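PDB 5UAM: ulvan Lyase-PL25, which degrades ulvan, the sulfated cell-wall polysaccharide of green seaweeds, acting as a lyase built on a beta-propeller. Local coordinates for residues G126-G131 with F179-H184; L376-Q381 with A411-S416; D382-L387 with V405-N410. One frame throughout, in Å; residues are numbered along the deposited sequence. Where two conformers were deposited one is given.

Contact 1: G126-G131 with F179-H184; sequences GKNPLG and FRHGAH. With ZN (zinc ion), chain D; PO4 (phosphate ion), chain E.
The amide of N128 meets H181 twice, once at its backbone and once at its ring, as the two side chains run past one another head to tail. N128 ND2 donates to H181 O over 2.9 Å in a nearly straight bond (169°), with the acceptor lying in the amide plane. From the other end of the amide, OD1 faces the ring edge and takes a weak, strongly bent bond from H181 ND1, also at 2.9 Å. The same OD1 accepts from L130 N at 3.1 Å, from well above its carbonyl plane, which makes an Asx turn. That turn carries L130 over the imidazole: its CB lies 4.0 Å from the centroid of the H181 ring, a CH-pi contact over one face. The contact thus ties the loop between strands 112-116 and 139-143 of the beta-propeller to the end of strand 175-180, where H181 centres an inverse gamma turn. R180 heads for the substrate site, occupied by a phosphate ion probably from the crystallisation liquor: its chain bends at chi3 (67°), and NE donates to G182 O, which helps to hold the guanidinium, while NH1 donates to phosphate O2 and NH2 to O4. H184 turns NE2 to phosphate O1, unusually close at 2.5 Å, and ND1 to the zinc ion at 2.1 Å, where H240, C242 and H254 complete the site.

Contact 2: L376-Q381 with A411-S416; sequences LTTYNQ and ASFAIS
The ring of F413 meets T378 at its edge: OG1 lies near the ring plane, 3.4 Å from F413 CD2, so the hydroxyl of T378 comes to the rim of the ring rather than over a face, while A385, L406, K408 and V430 also pack against this side chain. The second flat group is the amide of N380. In the conformer described, one of two deposited, its ND2 donates to A411 O over 3.0 Å; the donor lies in the carbonyl plane, but the acceptor is tilted 20° from the amide plane, and the bond is moderately bent. The torsions of T378 divide its branches between two neighbours. With OG1 anti to the backbone N (chi1 -175°), the hydroxyl is delivered to the phenylalanine and the methyl to I415, where T378 CG2 and I415 CG2 touch at 4.2 Å. Strands 376-381 and 412-415 run nearly antiparallel, yet their axes stay 7.1 Å apart, beyond the spacing of paired strands. This is a seam between propeller blades: the first strand belongs to the four-stranded sheet 362-408, the second to the blade that strand 30-33 completes from the N-terminal side, a Velcro-type closure. One water occupies the seam, donating to T378 OG1 at 2.8 Å and, in this conformer, to N380 OD1 at 2.6 Å while accepting from F413 N at 2.9 Å. T378 OG1 is also hydrogen-bonded to V386 O in its own blade. The polar link across the seam thus runs through this water and the N380 amide, with no backbone ladder between the strands, and the F413 backbone N-H is tied through solvent to the neighbouring blade.

Contact 3: D382-L387 with V405-N410; sequences DNDAVL and VLRKDN
A385 and K408 form a hydrogen-bonded pair near the open end of an antiparallel hairpin, strands 384-392 and 400-408, which supplies the third and fourth strands of a four-stranded propeller blade, 400-408 being at its edge. A385 N donates to K408 O at 2.8 Å, and K408 N returns the bond to A385 O at 2.9 Å. That carbonyl also receives a CA-H...O contact from R407. At the next hydrogen-bonded pair L387 N reaches L406 O over 2.9 Å, but the return side is irregular: L387 O takes a good bond from V405 N, also 2.9 Å, and a weak one from L406 N at 3.4 Å. Two residues thus face one, a classic beta bulge. Between these pairs lies the non-hydrogen-bonded pair V386 and R407, and V386 turns its backbone polar groups the other way, pairing with Y379. R407, with CG anti to the backbone N (chi1 -172°) and the chain extended to NE, runs beside V386, whose CG2 sits over one face of the guanidinium. Polar partners approach the rim of that group: NH1 probably bonds to Q381 OE1, whereas D384 contributes a long salt bridge from near the guanidinium plane, its carboxylate turned almost perpendicular. D384 also meets a like charge, its side chain running alongside that of D409 in one direction. The nearby arginine may ease this repulsion, and the proximity would probably favour protonation of one acid. The closest approach of the two carboxylates, their planes 59° apart, is 3.1 Å from D384 OD2 to D409 OD1.

In the fold
Contacts 2 and 3 are neighbours, their centres 7 Å apart, and share a blade: strands 373-381 and 384-392 lie side by side in it, and strand 400-408 leads directly into strand 412-415 of the next blade. Contact 3 lies within one sheet, pairing two of its strands, while contact 2 joins that sheet to its neighbour; the side chain of I415 lies about 5 Å from a bound potassium ion. Contact 1 stands on the opposite side of the chain's centre, about 31 Å from contact 2 and 38 Å from contact 3 between centres. It supplies R180 and H184 to the substrate site, where the phosphate sits and which H99, the assigned proton donor, also lines; Y164, the assigned proton acceptor, packs against R180.

Contact 1: G126-G131 with F179-H184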
loop_
_atom_site.group_PDB
_atom_site.type_symbol
_atom_site.label_atom_id
_atom_site.label_comp_id
_atom_site.label_asym_id
_atom_site.label_seq_id
_atom_site.Cartn_x
_atom_site.Cartn_y
_atom_site.Cartn_z
ATOM N N GLY A 126 -5.441 24.283 -7.833
ATOM C CA GLY A 126 -6.779 24.703 -7.502
ATOM C C GLY A 126 -6.977 24.767 -6.004
ATOM O O GLY A 126 -6.050 24.571 -5.213
ATOM N N LYS A 127 -8.218 25.047 -5.607
ATOM C CA LYS A 127 -8.664 24.907 -4.230
ATOM C C LYS A 127 -9.190 23.487 -4.058
ATOM O O LYS A 127 -10.114 23.067 -4.762
ATOM C CB LYS A 127 -9.742 25.951 -3.937
ATOM C CG LYS A 127 -10.555 25.696 -2.687
ATOM C CD LYS A 127 -9.729 25.742 -1.440
ATOM C CE LYS A 127 -10.670 25.802 -0.229
ATOM N NZ LYS A 127 -9.979 25.452 1.025
ATOM N N ASN A 128 -8.576 22.735 -3.153
ATOM C CA ASN A 128 -8.993 21.363 -2.876
ATOM C C ASN A 128 -10.274 21.397 -2.043
ATOM O O ASN A 128 -10.260 21.897 -0.914
ATOM C CB ASN A 128 -7.889 20.685 -2.090
ATOM C CG ASN A 128 -8.206 19.258 -1.721
ATOM O OD1 ASN A 128 -9.265 18.734 -2.049
ATOM N ND2 ASN A 128 -7.259 18.605 -1.053
ATOM N N PRO A 129 -11.407 20.918 -2.567
ATOM C CA PRO A 129 -12.670 21.057 -1.827
ATOM C C PRO A 129 -12.882 20.001 -0.761
ATOM O O PRO A 129 -13.829 20.138 0.030
ATOM C CB PRO A 129 -13.725 20.917 -2.922
ATOM C CG PRO A 129 -13.104 20.007 -3.903
ATOM C CD PRO A 129 -11.603 20.288 -3.883
ATOM N N LEU A 130 -12.019 18.992 -0.687
ATOM C CA LEU A 130 -12.195 17.888 0.240
ATOM C C LEU A 130 -10.997 17.688 1.144
ATOM O O LEU A 130 -10.945 16.686 1.874
ATOM C CB LEU A 130 -12.531 16.604 -0.510
ATOM C CG LEU A 130 -13.878 16.598 -1.224
ATOM C CD1 LEU A 130 -14.007 15.329 -2.028
ATOM C CD2 LEU A 130 -15.032 16.704 -0.243
ATOM N N GLY A 131 -10.076 18.637 1.170
ATOM C CA GLY A 131 -8.934 18.486 2.041
ATOM C C GLY A 131 -7.978 19.642 1.900
ATOM O O GLY A 131 -8.277 20.659 1.266
ATOM N N PHE A 179 -7.915 6.756 -2.628
ATOM C CA PHE A 179 -6.814 7.618 -2.227
ATOM C C PHE A 179 -7.309 8.626 -1.199
ATOM O O PHE A 179 -8.520 8.821 -1.006
ATOM C CB PHE A 179 -6.187 8.352 -3.427
ATOM C CG PHE A 179 -7.165 9.143 -4.241
ATOM C CD1 PHE A 179 -7.907 8.548 -5.254
ATOM C CD2 PHE A 179 -7.342 10.499 -4.023
ATOM C CE1 PHE A 179 -8.813 9.273 -6.009
ATOM C CE2 PHE A 179 -8.240 11.226 -4.773
ATOM C CZ PHE A 179 -8.975 10.617 -5.781
ATOM N N ARG A 180 -6.349 9.266 -0.534
ATOM C CA ARG A 180 -6.633 10.424 0.306
ATOM C C ARG A 180 -6.690 11.672 -0.562
ATOM O O ARG A 180 -5.764 11.941 -1.327
ATOM C CB ARG A 180 -5.548 10.567 1.361
ATOM C CG ARG A 180 -5.784 11.692 2.367
ATOM C CD ARG A 180 -4.708 11.811 3.423
ATOM N NE ARG A 180 -3.438 12.240 2.834
ATOM C CZ ARG A 180 -2.266 12.137 3.454
ATOM N NH1 ARG A 180 -2.190 11.630 4.684
ATOM N NH2 ARG A 180 -1.170 12.527 2.819
ATOM N N HIS A 181 -7.775 12.436 -0.455
ATOM C CA HIS A 181 -8.015 13.572 -1.352
ATOM C C HIS A 181 -7.316 14.840 -0.844
ATOM O O HIS A 181 -7.929 15.867 -0.541
ATOM C CB HIS A 181 -9.518 13.775 -1.532
ATOM C CG HIS A 181 -9.928 14.632 -2.694
ATOM N ND1 HIS A 181 -9.670 15.984 -2.758
ATOM C CD2 HIS A 181 -10.702 14.354 -3.774
ATOM C CE1 HIS A 181 -10.224 16.490 -3.849
ATOM N NE2 HIS A 181 -10.838 15.515 -4.495
ATOM N N GLY A 182 -5.984 14.724 -0.719
ATOM C CA GLY A 182 -5.162 15.814 -0.242
ATOM C C GLY A 182 -4.123 15.343 0.749
ATOM O O GLY A 182 -3.702 14.183 0.684
ATOM N N ALA A 183 -3.726 16.241 1.648
ATOM C CA ALA A 183 -2.801 15.910 2.728
ATOM C C ALA A 183 -3.580 15.450 3.965
ATOM O O ALA A 183 -4.670 14.897 3.822
ATOM C CB ALA A 183 -1.879 17.101 2.980
ATOM N N HIS A 184 -3.041 15.613 5.182
ATOM C CA HIS A 184 -3.658 14.960 6.346
ATOM C C HIS A 184 -5.118 15.305 6.529
ATOM O O HIS A 184 -5.925 14.448 6.926
ATOM C CB HIS A 184 -2.971 15.376 7.624
ATOM C CG HIS A 184 -1.663 14.719 7.816
ATOM N ND1 HIS A 184 -1.070 14.604 9.052
ATOM C CD2 HIS A 184 -0.824 14.145 6.929
ATOM C CE1 HIS A 184 0.091 13.984 8.910
ATOM N NE2 HIS A 184 0.258 13.690 7.635
HETATM ZN ZN ZN D . -1.724 15.139 10.935
HETATM P P PO4 E . 1.706 11.705 5.225
HETATM O O1 PO4 E . 2.166 12.637 6.327
HETATM O O2 PO4 E . 0.448 11.038 5.606
HETATM O O3 PO4 E . 2.812 10.687 5.078
HETATM O O4 PO4 E . 1.492 12.540 3.967
#

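Contact 2: L376-Q381 with A411-S416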
loop_
_atom_site.group_PDB
_atom_site.type_symbol
_atom_site.label_atom_id
_atom_site.label_comp_id
_atom_site.label_asym_id
_atom_site.label_seq_id
_atom_site.Cartn_x
_atom_site.Cartn_y
_atom_site.Cartn_z
ATOM N N LEU A 376 4.512 -13.040 4.629
ATOM C CA LEU A 376 5.852 -12.800 4.113
ATOM C C LEU A 376 6.238 -11.439 4.688
ATOM O O LEU A 376 5.642 -10.408 4.336
ATOM C CB LEU A 376 5.868 -12.849 2.589
ATOM C CG LEU A 376 7.241 -12.753 1.932
ATOM C CD1 LEU A 376 8.225 -13.745 2.526
ATOM C CD2 LEU A 376 7.129 -13.000 0.426
ATOM N N THR A 377 7.162 -11.454 5.647
ATOM C CA THR A 377 7.422 -10.286 6.474
ATOM C C THR A 377 8.899 -9.940 6.464
ATOM O O THR A 377 9.763 -10.821 6.422
ATOM C CB THR A 377 6.875 -10.497 7.898
ATOM O OG1 THR A 377 7.359 -9.478 8.789
ATOM C CG2 THR A 377 7.281 -11.802 8.417
ATOM N N THR A 378 9.183 -8.647 6.483
ATOM C CA THR A 378 10.557 -8.196 6.621
ATOM C C THR A 378 10.805 -7.627 8.011
ATOM O O THR A 378 9.952 -6.950 8.592
ATOM C CB THR A 378 10.986 -7.216 5.521
ATOM O OG1 THR A 378 12.380 -6.916 5.670
ATOM C CG2 THR A 378 10.243 -5.927 5.592
ATOM N N TYR A 379 12.001 -7.894 8.514
ATOM C CA TYR A 379 12.469 -7.427 9.806
ATOM C C TYR A 379 13.981 -7.363 9.707
ATOM O O TYR A 379 14.565 -7.840 8.737
ATOM C CB TYR A 379 11.971 -8.361 10.920
ATOM C CG TYR A 379 12.563 -9.751 10.901
ATOM C CD1 TYR A 379 12.042 -10.763 10.101
ATOM C CD2 TYR A 379 13.641 -10.054 11.699
ATOM C CE1 TYR A 379 12.607 -12.039 10.118
ATOM C CE2 TYR A 379 14.216 -11.318 11.710
ATOM C CZ TYR A 379 13.689 -12.308 10.922
ATOM O OH TYR A 379 14.265 -13.560 10.944
ATOM N N ASN A 380 14.628 -6.743 10.682
ATOM C CA ASN A 380 16.078 -6.738 10.707
ATOM C C ASN A 380 16.588 -7.566 11.876
ATOM O O ASN A 380 15.971 -7.629 12.945
ATOM C CB ASN A 380 16.673 -5.319 10.694
ATOM C CG ASN A 380 16.857 -4.766 9.262
ATOM O OD1 ASN A 380 15.971 -4.926 8.407
ATOM N ND2 ASN A 380 17.991 -4.120 9.000
ATOM N N GLN A 381 17.712 -8.228 11.646
ATOM C CA GLN A 381 18.454 -8.902 12.695
ATOM C C GLN A 381 19.815 -8.240 12.676
ATOM O O GLN A 381 20.564 -8.372 11.699
ATOM C CB GLN A 381 18.573 -10.409 12.472
ATOM C CG GLN A 381 19.309 -11.055 13.657
ATOM C CD GLN A 381 19.493 -12.555 13.539
ATOM O OE1 GLN A 381 19.817 -13.075 12.472
ATOM N NE2 GLN A 381 19.302 -13.260 14.653
ATOM N N ALA A 411 21.670 -3.661 5.236
ATOM C CA ALA A 411 20.586 -3.145 4.420
ATOM C C ALA A 411 19.298 -3.229 5.222
ATOM O O ALA A 411 19.244 -3.826 6.296
ATOM C CB ALA A 411 20.434 -3.977 3.143
ATOM N N SER A 412 18.250 -2.612 4.675
ATOM C CA SER A 412 16.888 -2.824 5.145
ATOM C C SER A 412 16.006 -2.933 3.914
ATOM O O SER A 412 16.352 -2.446 2.845
ATOM C CB SER A 412 16.376 -1.706 6.061
ATOM O OG SER A 412 16.289 -0.474 5.379
ATOM N N PHE A 413 14.868 -3.604 4.064
ATOM C CA PHE A 413 13.994 -3.849 2.929
ATOM C C PHE A 413 12.745 -2.983 2.991
ATOM O O PHE A 413 12.129 -2.823 4.049
ATOM C CB PHE A 413 13.510 -5.307 2.868
ATOM C CG PHE A 413 14.580 -6.331 2.566
ATOM C CD1 PHE A 413 15.665 -6.024 1.747
ATOM C CD2 PHE A 413 14.474 -7.619 3.042
ATOM C CE1 PHE A 413 16.631 -6.970 1.449
ATOM C CE2 PHE A 413 15.453 -8.579 2.785
ATOM C CZ PHE A 413 16.524 -8.268 1.961
ATOM N N ALA A 414 12.364 -2.456 1.844
ATOM C CA ALA A 414 11.011 -1.989 1.589
ATOM C C ALA A 414 10.322 -3.067 0.774
ATOM O O ALA A 414 10.944 -3.641 -0.129
ATOM C CB ALA A 414 11.052 -0.676 0.803
ATOM N N ILE A 415 9.043 -3.318 1.053
ATOM C CA ILE A 415 8.306 -4.378 0.367
ATOM C C ILE A 415 6.992 -3.866 -0.190
ATOM O O ILE A 415 6.411 -2.888 0.296
ATOM C CB ILE A 415 8.056 -5.607 1.258
ATOM C CG1 ILE A 415 7.359 -5.230 2.571
ATOM C CG2 ILE A 415 9.407 -6.303 1.538
ATOM C CD1 ILE A 415 6.794 -6.450 3.309
ATOM N N SER A 416 6.523 -4.534 -1.239
ATOM C CA SER A 416 5.174 -4.340 -1.747
ATOM C C SER A 416 4.188 -5.257 -1.027
ATOM O O SER A 416 4.558 -6.202 -0.331
ATOM C CB SER A 416 5.103 -4.672 -3.238
ATOM O OG SER A 416 5.268 -6.063 -3.492
HETATM O O HOH W 1 14.085 -4.939 6.560
#

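Contact 3: D382-L387 with V405-N410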
loop_
_atom_site.group_PDB
_atom_site.type_symbol
_atom_site.label_atom_id
_atom_site.label_comp_id
_atom_site.label_asym_id
_atom_site.label_seq_id
_atom_site.Cartn_x
_atom_site.Cartn_y
_atom_site.Cartn_z
ATOM N N ASP A 382 20.133 -7.514 13.741
ATOM C CA ASP A 382 21.336 -6.695 13.766
ATOM C C ASP A 382 21.201 -5.746 12.575
ATOM O O ASP A 382 20.133 -5.137 12.405
ATOM C CB ASP A 382 22.558 -7.605 13.773
ATOM C CG ASP A 382 22.555 -8.588 14.944
ATOM O OD1 ASP A 382 22.207 -8.175 16.071
ATOM O OD2 ASP A 382 22.890 -9.773 14.732
ATOM N N ASN A 383 22.215 -5.609 11.728
ATOM C CA ASN A 383 22.146 -4.714 10.585
ATOM C C ASN A 383 21.755 -5.430 9.303
ATOM O O ASN A 383 21.882 -4.851 8.218
ATOM C CB ASN A 383 23.476 -3.989 10.411
ATOM C CG ASN A 383 23.492 -2.659 11.119
ATOM O OD1 ASN A 383 24.199 -2.474 12.109
ATOM N ND2 ASN A 383 22.699 -1.717 10.612
ATOM N N ASP A 384 21.258 -6.657 9.404
ATOM C CA ASP A 384 20.862 -7.433 8.237
ATOM C C ASP A 384 19.372 -7.327 8.000
ATOM O O ASP A 384 18.580 -7.338 8.947
ATOM C CB ASP A 384 21.188 -8.907 8.417
ATOM C CG ASP A 384 22.663 -9.161 8.498
ATOM O OD1 ASP A 384 23.453 -8.192 8.397
ATOM O OD2 ASP A 384 23.021 -10.338 8.678
ATOM N N ALA A 385 18.998 -7.286 6.729
ATOM C CA ALA A 385 17.604 -7.293 6.319
ATOM C C ALA A 385 17.165 -8.722 6.039
ATOM O O ALA A 385 17.868 -9.461 5.347
ATOM C CB ALA A 385 17.469 -6.464 5.043
ATOM N N VAL A 386 16.006 -9.107 6.563
ATOM C CA VAL A 386 15.479 -10.457 6.386
ATOM C C VAL A 386 14.077 -10.352 5.802
ATOM O O VAL A 386 13.289 -9.484 6.207
ATOM C CB VAL A 386 15.445 -11.239 7.722
ATOM C CG1 VAL A 386 15.023 -12.675 7.475
ATOM C CG2 VAL A 386 16.804 -11.176 8.442
ATOM N N LEU A 387 13.759 -11.224 4.846
ATOM C CA LEU A 387 12.401 -11.395 4.331
ATOM C C LEU A 387 12.092 -12.884 4.421
ATOM O O LEU A 387 12.755 -13.694 3.756
ATOM C CB LEU A 387 12.269 -10.896 2.884
ATOM C CG LEU A 387 10.873 -10.997 2.273
ATOM C CD1 LEU A 387 9.925 -10.065 2.984
ATOM C CD2 LEU A 387 10.915 -10.629 0.823
ATOM N N VAL A 405 13.395 -15.999 2.159
ATOM C CA VAL A 405 13.369 -15.823 0.716
ATOM C C VAL A 405 14.460 -14.859 0.256
ATOM O O VAL A 405 14.944 -14.943 -0.875
ATOM C CB VAL A 405 11.971 -15.303 0.326
ATOM C CG1 VAL A 405 11.880 -15.011 -1.134
ATOM C CG2 VAL A 405 10.900 -16.318 0.731
ATOM N N LEU A 406 14.834 -13.919 1.116
ATOM C CA LEU A 406 15.885 -12.969 0.776
ATOM C C LEU A 406 16.490 -12.439 2.064
ATOM O O LEU A 406 15.764 -12.157 3.019
ATOM C CB LEU A 406 15.328 -11.799 -0.065
ATOM C CG LEU A 406 16.353 -11.012 -0.863
ATOM C CD1 LEU A 406 16.927 -11.839 -1.977
ATOM C CD2 LEU A 406 15.715 -9.751 -1.420
ATOM N N ARG A 407 17.819 -12.344 2.104
ATOM C CA ARG A 407 18.488 -11.807 3.275
ATOM C C ARG A 407 19.708 -11.048 2.790
ATOM O O ARG A 407 20.467 -11.578 1.978
ATOM C CB ARG A 407 18.901 -12.938 4.220
ATOM C CG ARG A 407 19.417 -12.435 5.546
ATOM C CD ARG A 407 19.695 -13.565 6.539
ATOM N NE ARG A 407 20.221 -13.005 7.782
ATOM C CZ ARG A 407 19.733 -13.229 8.996
ATOM N NH1 ARG A 407 20.309 -12.632 10.030
ATOM N NH2 ARG A 407 18.705 -14.052 9.194
ATOM N N LYS A 408 19.861 -9.804 3.239
ATOM C CA LYS A 408 20.997 -8.989 2.801
ATOM C C LYS A 408 21.646 -8.290 3.987
ATOM O O LYS A 408 20.986 -7.587 4.748
ATOM C CB LYS A 408 20.567 -7.963 1.752
ATOM C CG LYS A 408 19.957 -8.577 0.498
ATOM C CD LYS A 408 21.018 -9.213 -0.359
ATOM C CE LYS A 408 20.412 -9.833 -1.590
ATOM N NZ LYS A 408 21.453 -10.505 -2.413
ATOM N N ASP A 409 22.953 -8.439 4.106
ATOM C CA ASP A 409 23.691 -7.730 5.136
ATOM C C ASP A 409 23.680 -6.231 4.856
ATOM O O ASP A 409 23.688 -5.785 3.700
ATOM C CB ASP A 409 25.151 -8.197 5.163
ATOM C CG ASP A 409 25.291 -9.704 5.219
ATOM O OD1 ASP A 409 24.781 -10.335 6.166
ATOM O OD2 ASP A 409 25.948 -10.275 4.330
ATOM N N ASN A 410 23.734 -5.448 5.937
ATOM C CA ASN A 410 23.986 -4.016 5.841
ATOM C C ASN A 410 22.932 -3.314 5.002
ATOM O O ASN A 410 23.246 -2.444 4.189
ATOM C CB ASN A 410 25.397 -3.744 5.313
ATOM C CG ASN A 410 26.442 -4.520 6.068
ATOM O OD1 ASN A 410 27.255 -5.261 5.478
ATOM N ND2 ASN A 410 26.465 -4.343 7.379
#